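Local coordinates for protein tyrocidine synthase 2 (Brevibacillus parabrevis, PDB 6TA8) that belongs to the nonribosomal peptide synthetases, the large multidomain enzymes, and is represented here by a condensation domain, at residues Q74-I79 against D156-A161; D131-S136 against H146-A151. All coordinates share one frame; numbering follows the deposited sequence.

Contact 1 of 2, residues Q74-I79 against D156-A161; sequences QAFQQI and DHLLVA
Phe76 reaches from helix 69-82 to strand 155-163 and meets Val160 and Leu158, two residues whose side chains rise from the same face of the sheet. The packing is wholly apolar. Closest is Val160, coming at the ring from the opposite direction: its CG2 lies 3.7 Å from Phe76 CZ, in an oblique approach. The second methyl, CG1, sits 4.1 Å from Phe76 CE1; both methyls approach the CE1-CZ end of the ring, from the same side of its plane. The Phe76 side chain runs anti to its own carbonyl carbon (chi1 -84°), which sends the ring out toward the strand. Leu158 is a looser neighbour, its CD2 near the ring plane at the edge, 4.5 Å from Phe76 CE2.

Outside the two segments, Phe179 of helix 169-187 meets the Phe76 ring with the planes inclined at about 40°, and Val147 of the adjacent strand 145-152 also touches it. This is helix-on-sheet packing in the alpha/beta core of the condensation domain, helix 69-82 lying over one face of the mixed sheet. The gap is bridged by the Phe76 ring from one side and Val160, with Leu158, from the other, and the hold between these segments rests on nonpolar contact without directional bonding.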
loop_
_atom_site.group_PDB
_atom_site.type_symbol
_atom_site.label_atom_id
_atom_site.label_comp_id
_atom_site.label_asym_id
_atom_site.label_seq_id
_atom_site.Cartn_x
_atom_site.Cartn_y
_atom_site.Cartn_z
ATOM N N GLN A 74 -11.410 1.117 -24.756
ATOM C CA GLN A 74 -10.854 2.365 -25.266
ATOM C C GLN A 74 -10.266 3.214 -24.147
ATOM O O GLN A 74 -9.276 3.924 -24.361
ATOM C CB GLN A 74 -11.928 3.151 -26.020
ATOM C CG GLN A 74 -11.379 4.250 -26.917
ATOM C CD GLN A 74 -12.460 4.933 -27.730
ATOM O OE1 GLN A 74 -13.628 4.957 -27.340
ATOM N NE2 GLN A 74 -12.074 5.496 -28.870
ATOM N N ALA A 75 -10.855 3.154 -22.952
ATOM C CA ALA A 75 -10.311 3.896 -21.821
ATOM C C ALA A 75 -8.988 3.299 -21.359
ATOM O O ALA A 75 -8.010 4.022 -21.141
ATOM C CB ALA A 75 -11.323 3.923 -20.675
ATOM N N PHE A 76 -8.936 1.972 -21.211
ATOM C CA PHE A 76 -7.716 1.331 -20.733
ATOM C C PHE A 76 -6.619 1.342 -21.790
ATOM O O PHE A 76 -5.432 1.379 -21.443
ATOM C CB PHE A 76 -8.014 -0.098 -20.280
ATOM C CG PHE A 76 -8.530 -0.187 -18.871
ATOM C CD1 PHE A 76 -7.655 -0.181 -17.797
ATOM C CD2 PHE A 76 -9.890 -0.266 -18.620
ATOM C CE1 PHE A 76 -8.126 -0.257 -16.500
ATOM C CE2 PHE A 76 -10.367 -0.343 -17.326
ATOM C CZ PHE A 76 -9.484 -0.339 -16.264
ATOM N N GLN A 77 -6.984 1.310 -23.075
ATOM C CA GLN A 77 -5.979 1.455 -24.124
ATOM C C GLN A 77 -5.257 2.792 -24.018
ATOM O O GLN A 77 -4.071 2.886 -24.353
ATOM C CB GLN A 77 -6.625 1.310 -25.502
ATOM C CG GLN A 77 -6.917 -0.126 -25.913
ATOM C CD GLN A 77 -5.682 -0.861 -26.387
ATOM O OE1 GLN A 77 -4.778 -0.265 -26.972
ATOM N NE2 GLN A 77 -5.638 -2.165 -26.139
ATOM N N GLN A 78 -5.952 3.831 -23.553
ATOM C CA GLN A 78 -5.324 5.131 -23.362
ATOM C C GLN A 78 -4.625 5.232 -22.011
ATOM O O GLN A 78 -3.595 5.908 -21.901
ATOM C CB GLN A 78 -6.368 6.242 -23.498
ATOM C CG GLN A 78 -5.795 7.649 -23.450
ATOM C CD GLN A 78 -4.937 7.975 -24.656
ATOM O OE1 GLN A 78 -5.086 7.375 -25.721
ATOM N NE2 GLN A 78 -4.032 8.934 -24.494
ATOM N N ILE A 79 -5.161 4.570 -20.984
ATOM C CA ILE A 79 -4.548 4.620 -19.659
ATOM C C ILE A 79 -3.173 3.965 -19.681
ATOM O O ILE A 79 -2.185 4.539 -19.210
ATOM C CB ILE A 79 -5.469 3.960 -18.618
ATOM C CG1 ILE A 79 -6.674 4.857 -18.324
ATOM C CG2 ILE A 79 -4.703 3.657 -17.342
ATOM C CD1 ILE A 79 -7.656 4.251 -17.350
ATOM N N ASP A 156 -23.428 -3.896 -13.833
ATOM C CA ASP A 156 -22.181 -4.459 -14.331
ATOM C C ASP A 156 -21.078 -4.237 -13.305
ATOM O O ASP A 156 -20.925 -3.127 -12.784
ATOM C CB ASP A 156 -21.785 -3.832 -15.671
ATOM C CG ASP A 156 -22.682 -4.274 -16.812
ATOM O OD1 ASP A 156 -23.580 -5.109 -16.578
ATOM O OD2 ASP A 156 -22.487 -3.785 -17.945
ATOM N N HIS A 157 -20.318 -5.291 -13.020
ATOM C CA HIS A 157 -19.177 -5.220 -12.118
ATOM C C HIS A 157 -17.892 -5.238 -12.934
ATOM O O HIS A 157 -17.750 -6.044 -13.858
ATOM C CB HIS A 157 -19.190 -6.385 -11.125
ATOM C CG HIS A 157 -20.420 -6.442 -10.275
ATOM N ND1 HIS A 157 -20.540 -5.743 -9.092
ATOM C CD2 HIS A 157 -21.584 -7.116 -10.432
ATOM C CE1 HIS A 157 -21.725 -5.983 -8.559
ATOM N NE2 HIS A 157 -22.377 -6.814 -9.351
ATOM N N LEU A 158 -16.961 -4.349 -12.592
ATOM C CA LEU A 158 -15.699 -4.213 -13.312
ATOM C C LEU A 158 -14.550 -4.451 -12.340
ATOM O O LEU A 158 -14.353 -3.671 -11.402
ATOM C CB LEU A 158 -15.586 -2.838 -13.968
ATOM C CG LEU A 158 -14.410 -2.660 -14.931
ATOM C CD1 LEU A 158 -14.572 -3.561 -16.147
ATOM C CD2 LEU A 158 -14.268 -1.205 -15.350
ATOM N N LEU A 159 -13.796 -5.521 -12.569
ATOM C CA LEU A 159 -12.635 -5.858 -11.757
ATOM C C LEU A 159 -11.371 -5.386 -12.461
ATOM O O LEU A 159 -11.204 -5.612 -13.665
ATOM C CB LEU A 159 -12.567 -7.366 -11.505
ATOM C CG LEU A 159 -11.304 -7.899 -10.827
ATOM C CD1 LEU A 159 -11.175 -7.348 -9.415
ATOM C CD2 LEU A 159 -11.308 -9.418 -10.814
ATOM N N VAL A 160 -10.488 -4.727 -11.714
ATOM C CA VAL A 160 -9.225 -4.211 -12.237
ATOM C C VAL A 160 -8.126 -4.697 -11.300
ATOM O O VAL A 160 -7.938 -4.141 -10.213
ATOM C CB VAL A 160 -9.217 -2.683 -12.352
ATOM C CG1 VAL A 160 -7.878 -2.203 -12.890
ATOM C CG2 VAL A 160 -10.357 -2.205 -13.240
ATOM N N ALA A 161 -7.399 -5.730 -11.717
ATOM C CA ALA A 161 -6.326 -6.316 -10.923
ATOM C C ALA A 161 -4.985 -6.009 -11.574
ATOM O O ALA A 161 -4.794 -6.271 -12.766
ATOM C CB ALA A 161 -6.512 -7.827 -10.778
#

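Contact 2 of 2, residues D131-S136 against H146-A151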
loop_
_atom_site.group_PDB
_atom_site.type_symbol
_atom_site.label_atom_id
_atom_site.label_comp_id
_atom_site.label_asym_id
_atom_site.label_seq_id
_atom_site.Cartn_x
_atom_site.Cartn_y
_atom_site.Cartn_z
ATOM N N ASP A 131 -10.804 -14.965 -8.651
ATOM C CA ASP A 131 -9.579 -15.582 -8.148
ATOM C C ASP A 131 -8.733 -16.147 -9.282
ATOM O O ASP A 131 -7.500 -16.059 -9.249
ATOM C CB ASP A 131 -9.922 -16.676 -7.137
ATOM C CG ASP A 131 -10.064 -16.142 -5.725
ATOM O OD1 ASP A 131 -9.288 -15.238 -5.353
ATOM O OD2 ASP A 131 -10.950 -16.625 -4.989
ATOM N N GLN A 132 -9.377 -16.734 -10.295
ATOM C CA GLN A 132 -8.630 -17.271 -11.428
ATOM C C GLN A 132 -7.930 -16.163 -12.203
ATOM O O GLN A 132 -6.813 -16.353 -12.700
ATOM C CB GLN A 132 -9.563 -18.062 -12.345
ATOM C CG GLN A 132 -10.338 -19.158 -11.638
ATOM C CD GLN A 132 -11.283 -19.893 -12.566
ATOM O OE1 GLN A 132 -11.125 -19.862 -13.786
ATOM N NE2 GLN A 132 -12.276 -20.560 -11.989
ATOM N N ILE A 133 -8.571 -14.997 -12.317
ATOM C CA ILE A 133 -7.943 -13.870 -12.995
ATOM C C ILE A 133 -6.836 -13.274 -12.133
ATOM O O ILE A 133 -5.837 -12.763 -12.657
ATOM C CB ILE A 133 -9.013 -12.826 -13.370
ATOM C CG1 ILE A 133 -10.042 -13.453 -14.316
ATOM C CG2 ILE A 133 -8.382 -11.597 -14.008
ATOM C CD1 ILE A 133 -11.267 -12.603 -14.546
ATOM N N GLN A 134 -6.977 -13.349 -10.808
ATOM C CA GLN A 134 -5.945 -12.824 -9.919
ATOM C C GLN A 134 -4.653 -13.624 -10.014
ATOM O O GLN A 134 -3.569 -13.075 -9.782
ATOM C CB GLN A 134 -6.447 -12.820 -8.475
ATOM C CG GLN A 134 -7.590 -11.863 -8.207
ATOM C CD GLN A 134 -7.113 -10.476 -7.841
ATOM O OE1 GLN A 134 -5.914 -10.228 -7.725
ATOM N NE2 GLN A 134 -8.055 -9.561 -7.652
ATOM N N SER A 135 -4.741 -14.910 -10.349
ATOM C CA SER A 135 -3.594 -15.806 -10.333
ATOM C C SER A 135 -3.030 -16.078 -11.721
ATOM O O SER A 135 -2.194 -16.974 -11.871
ATOM C CB SER A 135 -3.969 -17.127 -9.660
ATOM O OG SER A 135 -4.917 -17.843 -10.434
ATOM N N SER A 136 -3.458 -15.329 -12.734
ATOM C CA SER A 136 -3.052 -15.562 -14.114
ATOM C C SER A 136 -2.270 -14.377 -14.672
ATOM O O SER A 136 -2.405 -14.018 -15.843
ATOM C CB SER A 136 -4.263 -15.864 -14.991
ATOM O OG SER A 136 -5.183 -14.786 -14.983
ATOM N N HIS A 146 -5.061 -6.638 -15.600
ATOM C CA HIS A 146 -6.166 -7.522 -15.957
ATOM C C HIS A 146 -7.476 -6.805 -15.665
ATOM O O HIS A 146 -7.711 -6.375 -14.530
ATOM C CB HIS A 146 -6.094 -8.840 -15.182
ATOM C CG HIS A 146 -5.097 -9.813 -15.731
ATOM N ND1 HIS A 146 -3.901 -9.418 -16.290
ATOM C CD2 HIS A 146 -5.117 -11.165 -15.801
ATOM C CE1 HIS A 146 -3.229 -10.484 -16.685
ATOM N NE2 HIS A 146 -3.944 -11.557 -16.399
ATOM N N VAL A 147 -8.324 -6.677 -16.681
ATOM C CA VAL A 147 -9.621 -6.023 -16.556
ATOM C C VAL A 147 -10.705 -7.056 -16.830
ATOM O O VAL A 147 -10.669 -7.741 -17.859
ATOM C CB VAL A 147 -9.750 -4.824 -17.513
ATOM C CG1 VAL A 147 -11.038 -4.065 -17.242
ATOM C CG2 VAL A 147 -8.546 -3.904 -17.376
ATOM N N ALA A 148 -11.663 -7.167 -15.913
ATOM C CA ALA A 148 -12.738 -8.144 -16.023
ATOM C C ALA A 148 -14.076 -7.448 -15.840
ATOM O O ALA A 148 -14.267 -6.708 -14.870
ATOM C CB ALA A 148 -12.579 -9.263 -14.992
ATOM N N LEU A 149 -14.998 -7.690 -16.768
ATOM C CA LEU A 149 -16.333 -7.110 -16.731
ATOM C C LEU A 149 -17.343 -8.221 -16.474
ATOM O O LEU A 149 -17.437 -9.172 -17.257
ATOM C CB LEU A 149 -16.649 -6.383 -18.039
ATOM C CG LEU A 149 -18.071 -5.836 -18.190
ATOM C CD1 LEU A 149 -18.387 -4.839 -17.085
ATOM C CD2 LEU A 149 -18.254 -5.200 -19.560
ATOM N N PHE A 150 -18.089 -8.100 -15.379
ATOM C CA PHE A 150 -19.109 -9.071 -14.996
ATOM C C PHE A 150 -20.474 -8.407 -15.121
ATOM O O PHE A 150 -20.835 -7.560 -14.297
ATOM C CB PHE A 150 -18.875 -9.583 -13.576
ATOM C CG PHE A 150 -17.510 -10.172 -13.358
ATOM C CD1 PHE A 150 -17.262 -11.506 -13.636
ATOM C CD2 PHE A 150 -16.476 -9.391 -12.867
ATOM C CE1 PHE A 150 -16.008 -12.049 -13.434
ATOM C CE2 PHE A 150 -15.220 -9.929 -12.662
ATOM C CZ PHE A 150 -14.986 -11.259 -12.946
ATOM N N ALA A 151 -21.227 -8.791 -16.147
ATOM C CA ALA A 151 -22.552 -8.235 -16.391
ATOM C C ALA A 151 -23.604 -9.133 -15.753
ATOM O O ALA A 151 -23.741 -10.301 -16.130
ATOM C CB ALA A 151 -22.809 -8.087 -17.891
#
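Ile133 and His146 meet where the end of helix 122-134 lies against strand 145-152, and Ile133 carries the closely packed part of the contact. Its two branches divide the work. CG2 lies in the plane of the imidazole at its edge, 3.7 Å from His146 CD2, and also touches the histidine CB. The other branch leaves anti to the Ile133 carbonyl carbon (chi1 -61°) and continues extended, carrying CD1 along the strand to within 3.6 Å of Ala148 CB. The small alanine lets the methyl come down close to the strand, while Phe150 CZ, 4.3 Å from Ile133 CD1, is a more distant neighbour approached obliquely. Tyr112 and Tyr114 of strand 110-115 also touch Ile133.

These pieces belong to a beta-alpha-beta unit: strand 110-115, helix 122-134 and strand 145-152 follow in order, the two strands parallel neighbours in the sheet, with the helix packed on one face.

Past the helix end the contact thins out and turns polar. Ser136, partly exposed, lies at its margin, and its backbone O accepts a hydrogen bond from His146 NE2 at 3.0 Å. The bond is bent, with an angle of 140° at the hydrogen. The donor stands above the carbonyl plane, 58° out of it, and the oxygen is itself tilted from the imidazole plane. Ser136 OG is 3.7 Å from His146 CD2 and lies 3.2 Å from Ile133 O, a hydrogen-bonding distance back to the last turn of the helix; Tyr112 OH is a weak further partner of that hydroxyl.

Overall arrangement
Reading from the N terminus, the first segment met is on helix 69-82, and contact 1 closes its loop at strand 155-163. Inside that long loop, strand 110-115 leads to helix 122-134, and contact 2 closes a much shorter loop onto strand 145-152; it is thus nested within contact 1. Strands 145-152 and 155-163 follow each other in the chain as antiparallel neighbours, and probable backbone hydrogen bonds, including Leu159 N to Ala148 O at 2.6 Å, join the contacts, whose centres are about 11 Å apart. Together they pack helix 69-82 on one face of the mixed sheet and helix 122-134 on the other.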